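Local coordinates for protein, Family 18 Chitinase (Crocus vernus, PDB 3SIM) that belongs to glycoside hydrolase family 18 as a plant TIM-barrel chitinase and probably binds and hydrolyses chitin, at residues A[134-146]-A[168-180]. Numbering follows the deposited sequence.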
loop_
_atom_site.group_PDB
_atom_site.type_symbol
_atom_site.label_atom_id
_atom_site.label_comp_id
_atom_site.label_asym_id
_atom_site.label_seq_id
_atom_site.Cartn_x
_atom_site.Cartn_y
_atom_site.Cartn_z
ATOM N N LYS A 134 16.499 11.218 5.036
ATOM C CA LYS A 134 16.031 9.923 5.541
ATOM C C LYS A 134 15.617 9.945 7.015
ATOM O O LYS A 134 14.687 9.293 7.382
ATOM C CB LYS A 134 17.012 8.778 5.275
ATOM C CG LYS A 134 18.396 8.902 5.885
ATOM C CD LYS A 134 19.429 7.984 5.289
ATOM C CE LYS A 134 20.826 8.237 5.827
ATOM N NZ LYS A 134 21.824 7.401 5.237
ATOM N N ASN A 135 16.368 10.647 7.832
ATOM C CA ASN A 135 16.030 10.746 9.241
ATOM C C ASN A 135 14.724 11.499 9.545
ATOM O O ASN A 135 13.969 11.095 10.371
ATOM C CB ASN A 135 17.226 11.218 10.058
ATOM C CG ASN A 135 18.360 10.200 10.073
ATOM O OD1 ASN A 135 18.146 9.038 10.092
ATOM N ND2 ASN A 135 19.523 10.663 10.031
ATOM N N THR A 136 14.518 12.597 8.832
ATOM C CA THR A 136 13.340 13.441 8.933
ATOM C C THR A 136 12.065 12.687 8.554
ATOM O O THR A 136 11.120 12.717 9.268
ATOM C CB THR A 136 13.487 14.788 8.092
ATOM O OG1 THR A 136 14.507 15.620 8.637
ATOM C CG2 THR A 136 12.193 15.517 8.016
ATOM N N PHE A 137 12.139 11.959 7.450
ATOM C CA PHE A 137 11.119 11.001 7.002
ATOM C C PHE A 137 10.878 9.868 8.010
ATOM O O PHE A 137 9.807 9.610 8.342
ATOM C CB PHE A 137 11.543 10.353 5.641
ATOM C CG PHE A 137 10.539 9.361 5.058
ATOM C CD1 PHE A 137 9.275 9.764 4.616
ATOM C CD2 PHE A 137 10.836 8.035 4.971
ATOM C CE1 PHE A 137 8.398 8.800 4.091
ATOM C CE2 PHE A 137 9.954 7.156 4.468
ATOM C CZ PHE A 137 8.779 7.515 4.008
ATOM N N ALA A 138 11.920 9.238 8.506
ATOM C CA ALA A 138 11.770 8.180 9.474
ATOM C C ALA A 138 11.070 8.625 10.770
ATOM O O ALA A 138 10.223 7.966 11.232
ATOM C CB ALA A 138 13.101 7.534 9.775
ATOM N N GLU A 139 11.476 9.762 11.287
ATOM C CA GLU A 139 10.909 10.377 12.458
ATOM C C GLU A 139 9.457 10.820 12.300
ATOM O O GLU A 139 8.710 10.476 13.116
ATOM C CB GLU A 139 11.713 11.583 12.913
ATOM C CG GLU A 139 12.864 11.355 13.771
ATOM C CD GLU A 139 13.667 12.646 14.075
ATOM O OE1 GLU A 139 13.101 13.620 14.608
ATOM O OE2 GLU A 139 14.861 12.643 13.767
ATOM N N CYS A 140 9.106 11.490 11.209
ATOM C CA CYS A 140 7.758 11.903 10.941
ATOM C C CYS A 140 6.796 10.689 10.832
ATOM O O CYS A 140 5.817 10.646 11.532
ATOM C CB CYS A 140 7.698 12.701 9.628
ATOM S SG CYS A 140 8.234 14.424 9.612
ATOM N N ILE A 141 7.126 9.735 9.977
ATOM C CA ILE A 141 6.320 8.557 9.809
ATOM C C ILE A 141 6.267 7.670 11.057
ATOM O O ILE A 141 5.238 7.192 11.389
ATOM C CB ILE A 141 6.684 7.721 8.560
ATOM C CG1 ILE A 141 6.739 8.613 7.328
ATOM C CG2 ILE A 141 5.753 6.542 8.378
ATOM C CD1 ILE A 141 5.467 9.175 6.939
ATOM N N GLY A 142 7.413 7.471 11.685
ATOM C CA GLY A 142 7.492 6.670 12.893
ATOM C C GLY A 142 6.638 7.260 14.009
ATOM O O GLY A 142 5.845 6.569 14.524
ATOM N N ARG A 143 6.736 8.559 14.271
ATOM C CA ARG A 143 5.893 9.203 15.260
ATOM C C ARG A 143 4.393 9.123 14.900
ATOM O O ARG A 143 3.634 8.807 15.707
ATOM C CB ARG A 143 6.328 10.642 15.566
ATOM C CG ARG A 143 7.547 10.743 16.461
ATOM C CD ARG A 143 8.105 12.154 16.618
ATOM N NE ARG A 143 7.175 13.105 17.161
ATOM C CZ ARG A 143 7.436 14.382 17.375
ATOM N NH1 ARG A 143 6.502 15.150 17.857
ATOM N NH2 ARG A 143 8.601 14.880 17.087
ATOM N N LEU A 144 4.040 9.319 13.643
ATOM C CA LEU A 144 2.661 9.199 13.201
ATOM C C LEU A 144 2.066 7.807 13.446
ATOM O O LEU A 144 1.070 7.751 14.049
ATOM C CB LEU A 144 2.603 9.397 11.696
ATOM C CG LEU A 144 1.391 9.920 10.939
ATOM C CD1 LEU A 144 1.261 9.417 9.499
ATOM C CD2 LEU A 144 0.084 9.985 11.672
ATOM N N ILE A 145 2.707 6.745 13.014
ATOM C CA ILE A 145 2.175 5.428 13.233
ATOM C C ILE A 145 2.063 5.089 14.735
ATOM O O ILE A 145 1.065 4.672 15.145
ATOM C CB ILE A 145 3.008 4.387 12.514
ATOM C CG1 ILE A 145 2.967 4.640 11.013
ATOM C CG2 ILE A 145 2.593 2.968 12.902
ATOM C CD1 ILE A 145 3.988 3.956 10.268
ATOM N N THR A 146 3.100 5.395 15.487
ATOM C CA THR A 146 3.201 5.109 16.897
ATOM C C THR A 146 2.052 5.816 17.631
ATOM O O THR A 146 1.337 5.178 18.331
ATOM C CB THR A 146 4.597 5.506 17.502
ATOM O OG1 THR A 146 5.656 4.724 16.959
ATOM C CG2 THR A 146 4.586 5.317 18.965
ATOM N N TYR A 168 15.568 5.291 2.400
ATOM C CA TYR A 168 14.517 5.960 3.159
ATOM C C TYR A 168 13.627 5.061 4.010
ATOM O O TYR A 168 13.509 5.252 5.163
ATOM C CB TYR A 168 13.680 6.828 2.215
ATOM C CG TYR A 168 14.517 7.775 1.398
ATOM C CD1 TYR A 168 15.005 8.919 1.935
ATOM C CD2 TYR A 168 14.890 7.451 0.116
ATOM C CE1 TYR A 168 15.795 9.734 1.240
ATOM C CE2 TYR A 168 15.680 8.295 -0.627
ATOM C CZ TYR A 168 16.143 9.435 -0.052
ATOM O OH TYR A 168 16.904 10.293 -0.761
ATOM N N TYR A 169 13.125 4.011 3.388
ATOM C CA TYR A 169 12.387 2.955 4.050
ATOM C C TYR A 169 13.149 2.114 5.098
ATOM O O TYR A 169 12.613 1.739 6.076
ATOM C CB TYR A 169 11.540 2.140 3.058
ATOM C CG TYR A 169 10.397 2.963 2.501
ATOM C CD1 TYR A 169 9.255 3.119 3.234
ATOM C CD2 TYR A 169 10.495 3.663 1.296
ATOM C CE1 TYR A 169 8.250 3.882 2.823
ATOM C CE2 TYR A 169 9.450 4.441 0.851
ATOM C CZ TYR A 169 8.325 4.560 1.636
ATOM O OH TYR A 169 7.292 5.284 1.286
ATOM N N LEU A 170 14.401 1.816 4.836
ATOM C CA LEU A 170 15.263 1.139 5.794
ATOM C C LEU A 170 15.523 1.959 7.068
ATOM O O LEU A 170 15.508 1.462 8.119
ATOM C CB LEU A 170 16.567 0.611 5.171
ATOM C CG LEU A 170 16.497 -0.636 4.264
ATOM C CD1 LEU A 170 17.735 -0.798 3.496
ATOM C CD2 LEU A 170 16.115 -1.860 5.051
ATOM N N ALA A 171 15.716 3.236 6.900
ATOM C CA ALA A 171 15.815 4.130 8.031
ATOM C C ALA A 171 14.522 4.071 8.870
ATOM O O ALA A 171 14.602 3.915 10.004
ATOM C CB ALA A 171 16.052 5.499 7.602
ATOM N N LEU A 172 13.373 4.129 8.231
ATOM C CA LEU A 172 12.103 4.059 8.923
ATOM C C LEU A 172 11.914 2.714 9.648
ATOM O O LEU A 172 11.531 2.673 10.777
ATOM C CB LEU A 172 10.930 4.295 7.973
ATOM C CG LEU A 172 9.476 4.148 8.445
ATOM C CD1 LEU A 172 9.223 4.906 9.686
ATOM C CD2 LEU A 172 8.450 4.516 7.402
ATOM N N PHE A 173 12.236 1.642 8.942
ATOM C CA PHE A 173 12.137 0.263 9.462
ATOM C C PHE A 173 13.087 -0.040 10.638
ATOM O O PHE A 173 12.631 -0.467 11.620
ATOM C CB PHE A 173 12.240 -0.796 8.351
ATOM C CG PHE A 173 12.135 -2.234 8.841
ATOM C CD1 PHE A 173 13.253 -2.981 9.060
ATOM C CD2 PHE A 173 10.916 -2.827 9.070
ATOM C CE1 PHE A 173 13.145 -4.263 9.485
ATOM C CE2 PHE A 173 10.824 -4.110 9.489
ATOM C CZ PHE A 173 11.944 -4.823 9.693
ATOM N N ASN A 174 14.373 0.253 10.503
ATOM C CA ASN A 174 15.332 0.104 11.560
ATOM C C ASN A 174 15.047 0.985 12.796
ATOM O O ASN A 174 15.201 0.543 13.868
ATOM C CB ASN A 174 16.760 0.304 11.069
ATOM C CG ASN A 174 17.201 -0.739 10.050
ATOM O OD1 ASN A 174 17.873 -0.422 9.143
ATOM N ND2 ASN A 174 16.825 -1.945 10.234
ATOM N N GLU A 175 14.622 2.205 12.582
ATOM C CA GLU A 175 14.140 3.055 13.657
ATOM C C GLU A 175 12.801 2.718 14.388
ATOM O O GLU A 175 12.640 3.099 15.493
ATOM C CB GLU A 175 14.251 4.546 13.302
ATOM C CG GLU A 175 15.663 5.013 12.968
ATOM C CD GLU A 175 15.709 6.465 12.474
ATOM O OE1 GLU A 175 15.035 7.287 13.008
ATOM O OE2 GLU A 175 16.435 6.817 11.571
ATOM N N TYR A 176 11.847 2.118 13.694
ATOM C CA TYR A 176 10.490 1.853 14.181
ATOM C C TYR A 176 9.932 0.449 13.859
ATOM O O TYR A 176 8.796 0.317 13.544
ATOM C CB TYR A 176 9.494 2.950 13.753
ATOM C CG TYR A 176 9.804 4.329 14.274
ATOM C CD1 TYR A 176 9.204 4.812 15.386
ATOM C CD2 TYR A 176 10.753 5.100 13.665
ATOM C CE1 TYR A 176 9.514 6.089 15.882
ATOM C CE2 TYR A 176 11.102 6.306 14.117
ATOM C CZ TYR A 176 10.479 6.842 15.243
ATOM O OH TYR A 176 10.829 8.073 15.675
ATOM N N LYS A 177 10.742 -0.578 13.986
ATOM C CA LYS A 177 10.412 -1.948 13.550
ATOM C C LYS A 177 9.168 -2.509 14.235
ATOM O O LYS A 177 8.373 -3.092 13.590
ATOM C CB LYS A 177 11.616 -2.910 13.583
ATOM C CG LYS A 177 11.320 -4.338 14.007
ATOM C CD LYS A 177 11.452 -4.495 15.473
ATOM C CE LYS A 177 12.898 -4.583 15.953
ATOM N NZ LYS A 177 13.108 -3.928 17.223
ATOM N N ASN A 178 8.965 -2.229 15.499
ATOM C CA ASN A 178 7.732 -2.642 16.146
ATOM C C ASN A 178 6.432 -1.938 15.745
ATOM O O ASN A 178 5.407 -2.359 16.121
ATOM C CB ASN A 178 7.844 -2.594 17.643
ATOM C CG ASN A 178 8.029 -1.254 18.135
ATOM O OD1 ASN A 178 7.159 -0.407 18.090
ATOM N N ALA A 179 6.503 -0.825 15.049
ATOM C CA ALA A 179 5.323 -0.138 14.551
ATOM C C ALA A 179 4.752 -0.591 13.191
ATOM O O ALA A 179 3.634 -0.287 12.878
ATOM C CB ALA A 179 5.525 1.356 14.555
ATOM N N ILE A 180 5.564 -1.287 12.426
ATOM C CA ILE A 180 5.234 -1.779 11.104
ATOM C C ILE A 180 4.882 -3.309 11.079
ATOM O O ILE A 180 5.692 -4.153 11.393
ATOM C CB ILE A 180 6.369 -1.483 10.121
ATOM C CG1 ILE A 180 6.611 0.005 9.947
ATOM C CG2 ILE A 180 6.100 -2.060 8.838
ATOM C CD1 ILE A 180 7.920 0.326 9.720
HETATM O O HOH W 1 15.702 9.707 12.945
#
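The ring of Tyr-176 lies flat over Gly-142, whose CA stands 3.4 Å from the ring centroid and 7° off its normal, a clear CH-pi contact. With no side chain at Gly-142, the ring rests directly on the backbone of helix 134-150, which neighbours helix 166-175 on the outside of the TIM barrel. Tyr-176, just past helix 166-175, has left helical geometry, and its CE2 reaches to 3.4 Å from Ala-138 O. One turn earlier, Leu-172 enters as a knob among Phe-137, Ala-138, Ile-141 and Gly-142. With CG anti to the backbone N (chi1 175°), its two methyls fan out within this hole: CD1 lies 3.7 Å from Gly-142 N, while CD2 meets Ile-141 CG2 at 3.5 Å. Deeper, toward strands 121-125 and 156-159, the edge of Phe-137 points at the face of Tyr-169 in a T-shaped pair, planes at 81°; the Tyr-169 hydroxyl is hydrogen-bonded to Tyr-126 O. At the outer margin Glu-139 OE2 and Glu-175 OE1 lie 5.4 Å apart, like charges that may disfavour each other. Cohesion therefore comes chiefly from apolar and aromatic surfaces closing the helices over the barrel, with the charged groups at the outer margin.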